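Local coordinates for Peptide/nickel transport system substrate-binding protein (Listeria monocytogenes serotype 1/2a, PDB 5KZT) that binds peptides as an OppA-type extracellular solute-binding protein and probably delivers them to a membrane transporter for uptake, at residues N203-N211 with L222-V230. Sequence-based numbering, arbitrary orientation.
Sequences NKKWTYVKN and LKQINVQVV
W206 and V227 meet as a hydrogen-bonded pair in the antiparallel strand pairing at the middle of a four-stranded mixed sheet, 205-210 against 224-229, flanked by strands 194-197 and 16-21. The tight side is the face bearing W206, Y208, I225 and V227. Here the W206 indole swings across to the neighbouring strand, with CG set between backbone N and carbonyl carbon (chi1 54°), and V227 CB sits over its five-membered ring in a CH-pi contact, 3.8 Å from the centroid. V229 CG2 adds a 3.7 Å contact at W206 CZ3. Y208 receives I225 CB at its ring edge, CD2 to CB 3.9 Å, while its CE2 reaches V227 CG2; V41 and Q44 of helix 36-45 also pack on this tyrosine.

The face of K205, Q228, N226 and Q224 is looser and partly open to solvent, though T207 among them is buried. K205 and Q228 run side by side without bonding, and T207 CG2 lies against the Q224 chain, 3.5 Å from its NE2. T207 OG1 is hydrogen-bonded to D198, and N226 ND2 to N18 of strand 16-21. A water donates to N226 OD1, which also accepts a hydrogen bond from Q224 NE2 at 2.9 Å, in its carbonyl plane and on a lone pair, with an N-H...O angle of 172°.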
ATOM      1  N   ASN A 203       6.160 -17.681   9.215  1.00 22.43           N
ATOM      2  CA  ASN A 203       7.518 -18.091   8.879  1.00 22.93           C
ATOM      3  C   ASN A 203       8.147 -17.184   7.834  1.00 22.51           C
ATOM      4  O   ASN A 203       7.481 -16.321   7.247  1.00 21.44           O
ATOM      5  CB  ASN A 203       7.586 -19.577   8.465  1.00 23.27           C
ATOM      6  CG  ASN A 203       6.840 -19.868   7.180  1.00 22.27           C
ATOM      7  OD1 ASN A 203       5.752 -19.342   6.962  1.00 21.64           O
ATOM      8  ND2 ASN A 203       7.395 -20.746   6.343  1.00 22.22           N
ATOM      9  N   LYS A 204       9.441 -17.393   7.609  1.00 23.36           N
ATOM     10  CA  LYS A 204      10.266 -16.490   6.812  1.00 23.85           C
ATOM     11  C   LYS A 204      10.497 -16.935   5.371  1.00 23.46           C
ATOM     12  O   LYS A 204      11.338 -16.355   4.679  1.00 23.24           O
ATOM     13  CB  LYS A 204      11.603 -16.292   7.513  1.00 25.35           C
ATOM     14  CG  LYS A 204      11.460 -15.751   8.924  1.00 27.25           C
ATOM     15  CD  LYS A 204      12.782 -15.250   9.469  1.00 28.82           C
ATOM     16  CE  LYS A 204      13.813 -16.365   9.571  1.00 30.46           C
ATOM     17  NZ  LYS A 204      15.132 -15.835  10.062  1.00 31.77           N
ATOM     18  N   LYS A 205       9.743 -17.945   4.924  1.00 23.86           N
ATOM     19  CA  LYS A 205       9.806 -18.453   3.569  1.00 23.77           C
ATOM     20  C   LYS A 205       8.406 -18.762   3.076  1.00 23.23           C
ATOM     21  O   LYS A 205       7.498 -19.061   3.862  1.00 23.82           O
ATOM     22  CB  LYS A 205      10.692 -19.703   3.513  1.00 25.51           C
ATOM     23  CG  LYS A 205      12.122 -19.367   3.862  1.00 26.60           C
ATOM     24  CD  LYS A 205      13.135 -20.476   3.633  1.00 28.69           C
ATOM     25  CE  LYS A 205      14.435 -20.101   4.330  1.00 29.46           C
ATOM     26  NZ  LYS A 205      15.596 -20.365   3.470  1.00 30.56           N
ATOM     27  N   TRP A 206       8.221 -18.628   1.779  1.00 21.53           N
ATOM     28  CA  TRP A 206       7.021 -19.089   1.121  1.00 20.88           C
ATOM     29  C   TRP A 206       7.326 -19.260  -0.353  1.00 20.34           C
ATOM     30  O   TRP A 206       8.372 -18.803  -0.836  1.00 19.63           O
ATOM     31  CB  TRP A 206       5.841 -18.130   1.336  1.00 20.13           C
ATOM     32  CG  TRP A 206       6.090 -16.702   0.968  1.00 19.01           C
ATOM     33  CD1 TRP A 206       5.868 -16.124  -0.241  1.00 18.30           C
ATOM     34  CD2 TRP A 206       6.574 -15.651   1.828  1.00 18.69           C
ATOM     35  NE1 TRP A 206       6.190 -14.797  -0.200  1.00 17.68           N
ATOM     36  CE2 TRP A 206       6.621 -14.476   1.057  1.00 17.96           C
ATOM     37  CE3 TRP A 206       6.957 -15.595   3.169  1.00 19.22           C
ATOM     38  CZ2 TRP A 206       7.044 -13.246   1.577  1.00 17.89           C
ATOM     39  CZ3 TRP A 206       7.373 -14.375   3.696  1.00 19.11           C
ATOM     40  CH2 TRP A 206       7.422 -13.214   2.894  1.00 18.51           C
ATOM     41  N   THR A 207       6.397 -19.915  -1.053  1.00 20.33           N
ATOM     42  CA  THR A 207       6.621 -20.406  -2.405  1.00 20.40           C
ATOM     43  C   THR A 207       5.397 -20.183  -3.283  1.00 20.05           C
ATOM     44  O   THR A 207       4.273 -20.383  -2.839  1.00 19.99           O
ATOM     45  CB  THR A 207       6.917 -21.918  -2.382  1.00 21.45           C
ATOM     46  OG1 THR A 207       7.868 -22.184  -1.360  1.00 21.65           O
ATOM     47  CG2 THR A 207       7.466 -22.407  -3.702  1.00 21.81           C
ATOM     48  N   TYR A 208       5.633 -19.770  -4.528  1.00 19.39           N
ATOM     49  CA  TYR A 208       4.595 -19.702  -5.536  1.00 19.36           C
ATOM     50  C   TYR A 208       4.848 -20.856  -6.461  1.00 20.22           C
ATOM     51  O   TYR A 208       5.993 -21.055  -6.882  1.00 19.84           O
ATOM     52  CB  TYR A 208       4.680 -18.397  -6.322  1.00 18.66           C
ATOM     53  CG  TYR A 208       4.459 -17.145  -5.497  1.00 17.93           C
ATOM     54  CD1 TYR A 208       3.177 -16.769  -5.097  1.00 17.55           C
ATOM     55  CD2 TYR A 208       5.527 -16.322  -5.120  1.00 17.61           C
ATOM     56  CE1 TYR A 208       2.965 -15.635  -4.351  1.00 17.08           C
ATOM     57  CE2 TYR A 208       5.310 -15.169  -4.375  1.00 17.13           C
ATOM     58  CZ  TYR A 208       4.018 -14.834  -4.009  1.00 16.86           C
ATOM     59  OH  TYR A 208       3.814 -13.706  -3.282  1.00 17.29           O
ATOM     60  N   VAL A 209       3.808 -21.621  -6.783  1.00 20.68           N
ATOM     61  CA  VAL A 209       3.950 -22.697  -7.759  1.00 21.98           C
ATOM     62  C   VAL A 209       2.915 -22.479  -8.837  1.00 21.86           C
ATOM     63  O   VAL A 209       1.777 -22.123  -8.539  1.00 20.92           O
ATOM     64  CB  VAL A 209       3.801 -24.099  -7.125  1.00 23.42           C
ATOM     65  CG1 VAL A 209       4.054 -25.173  -8.168  1.00 24.95           C
ATOM     66  CG2 VAL A 209       4.812 -24.283  -5.997  1.00 23.62           C
ATOM     67  N   LYS A 210       3.324 -22.673 -10.096  1.00 22.35           N
ATOM     68  CA  LYS A 210       2.410 -22.509 -11.230  1.00 22.47           C
ATOM     69  C   LYS A 210       1.107 -23.277 -10.984  1.00 23.14           C
ATOM     70  O   LYS A 210       1.129 -24.466 -10.664  1.00 23.48           O
ATOM     71  CB  LYS A 210       3.068 -22.973 -12.544  1.00 23.41           C
ATOM     72  CG  LYS A 210       2.132 -22.953 -13.748  1.00 23.99           C
ATOM     73  CD  LYS A 210       2.854 -23.107 -15.075  1.00 24.98           C
ATOM     74  CE  LYS A 210       1.828 -23.328 -16.176  1.00 25.96           C
ATOM     75  NZ  LYS A 210       2.350 -23.256 -17.563  1.00 26.83           N
ATOM     76  N   ASN A 211      -0.017 -22.578 -11.133  1.00 22.82           N
ATOM     77  CA  ASN A 211      -1.343 -23.136 -10.880  1.00 23.68           C
ATOM     78  C   ASN A 211      -1.836 -23.853 -12.134  1.00 25.29           C
ATOM     79  O   ASN A 211      -2.137 -23.211 -13.125  1.00 25.15           O
ATOM     80  CB  ASN A 211      -2.306 -22.009 -10.475  1.00 22.72           C
ATOM     81  CG  ASN A 211      -3.716 -22.499 -10.194  1.00 23.21           C
ATOM     82  OD1 ASN A 211      -3.995 -23.699 -10.206  1.00 24.50           O
ATOM     83  ND2 ASN A 211      -4.618 -21.560  -9.943  1.00 22.37           N
ATOM     84  N   LEU A 222       7.129 -19.528 -15.410  1.00 24.07           N
ATOM     85  CA  LEU A 222       7.817 -19.933 -14.187  1.00 23.53           C
ATOM     86  C   LEU A 222       7.082 -21.105 -13.543  1.00 24.06           C
ATOM     87  O   LEU A 222       5.884 -21.018 -13.296  1.00 23.62           O
ATOM     88  CB  LEU A 222       7.895 -18.774 -13.212  1.00 22.44           C
ATOM     89  CG  LEU A 222       8.862 -17.665 -13.627  1.00 21.96           C
ATOM     90  CD1 LEU A 222       8.678 -16.436 -12.745  1.00 20.68           C
ATOM     91  CD2 LEU A 222      10.291 -18.169 -13.616  1.00 22.50           C
ATOM     92  N   LYS A 223       7.788 -22.195 -13.279  1.00 24.43           N
ATOM     93  CA  LYS A 223       7.168 -23.287 -12.543  1.00 25.00           C
ATOM     94  C   LYS A 223       7.123 -23.005 -11.022  1.00 23.41           C
ATOM     95  O   LYS A 223       6.236 -23.481 -10.343  1.00 22.76           O
ATOM     96  CB  LYS A 223       7.822 -24.638 -12.892  1.00 27.05           C
ATOM     97  CG  LYS A 223       9.191 -24.867 -12.328  1.00 27.96           C
ATOM     98  CD  LYS A 223       9.837 -26.090 -12.982  1.00 30.07           C
ATOM     99  CE  LYS A 223      11.212 -26.311 -12.397  1.00 30.46           C
ATOM    100  NZ  LYS A 223      11.877 -27.498 -12.938  1.00 32.06           N
ATOM    101  N   GLN A 224       8.073 -22.213 -10.507  1.00 22.29           N
ATOM    102  CA  GLN A 224       8.215 -21.999  -9.066  1.00 21.50           C
ATOM    103  C   GLN A 224       8.949 -20.690  -8.759  1.00 20.27           C
ATOM    104  O   GLN A 224       9.925 -20.344  -9.431  1.00 20.09           O
ATOM    105  CB  GLN A 224       8.950 -23.181  -8.417  1.00 22.51           C
ATOM    106  CG  GLN A 224       9.004 -23.100  -6.897  1.00 22.27           C
ATOM    107  CD  GLN A 224       9.111 -24.452  -6.232  1.00 23.53           C
ATOM    108  OE1 GLN A 224       8.495 -25.425  -6.673  1.00 24.74           O
ATOM    109  NE2 GLN A 224       9.879 -24.525  -5.152  1.00 23.60           N
ATOM    110  N   ILE A 225       8.451 -19.962  -7.770  1.00 19.14           N
ATOM    111  CA  ILE A 225       9.093 -18.729  -7.297  1.00 18.46           C
ATOM    112  C   ILE A 225       9.288 -18.906  -5.792  1.00 18.45           C
ATOM    113  O   ILE A 225       8.324 -19.090  -5.073  1.00 18.59           O
ATOM    114  CB  ILE A 225       8.261 -17.468  -7.619  1.00 17.73           C
ATOM    115  CG1 ILE A 225       7.938 -17.380  -9.119  1.00 18.12           C
ATOM    116  CG2 ILE A 225       8.979 -16.215  -7.151  1.00 17.27           C
ATOM    117  CD1 ILE A 225       6.809 -16.415  -9.447  1.00 17.87           C
ATOM    118  N   ASN A 226      10.537 -18.894  -5.342  1.00 18.47           N
ATOM    119  CA  ASN A 226      10.884 -19.085  -3.935  1.00 18.73           C
ATOM    120  C   ASN A 226      11.154 -17.723  -3.328  1.00 18.09           C
ATOM    121  O   ASN A 226      11.918 -16.925  -3.903  1.00 17.80           O
ATOM    122  CB  ASN A 226      12.147 -19.936  -3.809  1.00 19.44           C
ATOM    123  CG  ASN A 226      11.994 -21.305  -4.449  1.00 20.47           C
ATOM    124  OD1 ASN A 226      11.051 -22.034  -4.131  1.00 20.96           O
ATOM    125  ND2 ASN A 226      12.914 -21.668  -5.356  1.00 20.77           N
ATOM    126  N   VAL A 227      10.546 -17.457  -2.172  1.00 17.84           N
ATOM    127  CA  VAL A 227      10.728 -16.189  -1.469  1.00 17.29           C
ATOM    128  C   VAL A 227      11.241 -16.441  -0.067  1.00 17.99           C
ATOM    129  O   VAL A 227      10.741 -17.338   0.624  1.00 18.38           O
ATOM    130  CB  VAL A 227       9.408 -15.389  -1.372  1.00 16.67           C
ATOM    131  CG1 VAL A 227       9.677 -14.011  -0.796  1.00 16.44           C
ATOM    132  CG2 VAL A 227       8.760 -15.291  -2.742  1.00 16.44           C
ATOM    133  N   GLN A 228      12.235 -15.654   0.346  1.00 18.02           N
ATOM    134  CA  GLN A 228      12.738 -15.681   1.727  1.00 18.79           C
ATOM    135  C   GLN A 228      12.849 -14.267   2.271  1.00 18.47           C
ATOM    136  O   GLN A 228      13.148 -13.316   1.548  1.00 17.79           O
ATOM    137  CB  GLN A 228      14.062 -16.423   1.822  1.00 19.67           C
ATOM    138  CG  GLN A 228      15.176 -15.823   1.007  1.00 19.41           C
ATOM    139  CD  GLN A 228      16.451 -16.628   1.095  1.00 20.41           C
ATOM    140  OE1 GLN A 228      17.058 -16.734   2.160  1.00 21.25           O
ATOM    141  NE2 GLN A 228      16.877 -17.179  -0.028  1.00 20.70           N
ATOM    142  N   VAL A 229      12.604 -14.134   3.563  1.00 19.25           N
ATOM    143  CA  VAL A 229      12.754 -12.862   4.237  1.00 19.39           C
ATOM    144  C   VAL A 229      14.223 -12.540   4.497  1.00 20.08           C
ATOM    145  O   VAL A 229      14.950 -13.345   5.073  1.00 20.99           O
ATOM    146  CB  VAL A 229      11.944 -12.835   5.541  1.00 19.83           C
ATOM    147  CG1 VAL A 229      12.186 -11.538   6.300  1.00 20.00           C
ATOM    148  CG2 VAL A 229      10.470 -13.000   5.207  1.00 19.44           C
ATOM    149  N   VAL A 230      14.655 -11.369   4.044  1.00 20.32           N
ATOM    150  CA  VAL A 230      16.031 -10.872   4.258  1.00 21.12           C
ATOM    151  C   VAL A 230      15.887  -9.414   4.652  1.00 21.19           C
ATOM    152  O   VAL A 230      15.199  -8.675   3.977  1.00 20.64           O
ATOM    153  CB  VAL A 230      16.909 -10.949   2.985  1.00 21.11           C
ATOM    154  CG1 VAL A 230      18.316 -10.418   3.281  1.00 21.73           C
ATOM    155  CG2 VAL A 230      16.992 -12.384   2.463  1.00 21.16           C
TER
HETATM  156  O   HOH W   1      10.374 -21.951  -1.333  1.00 28.03           O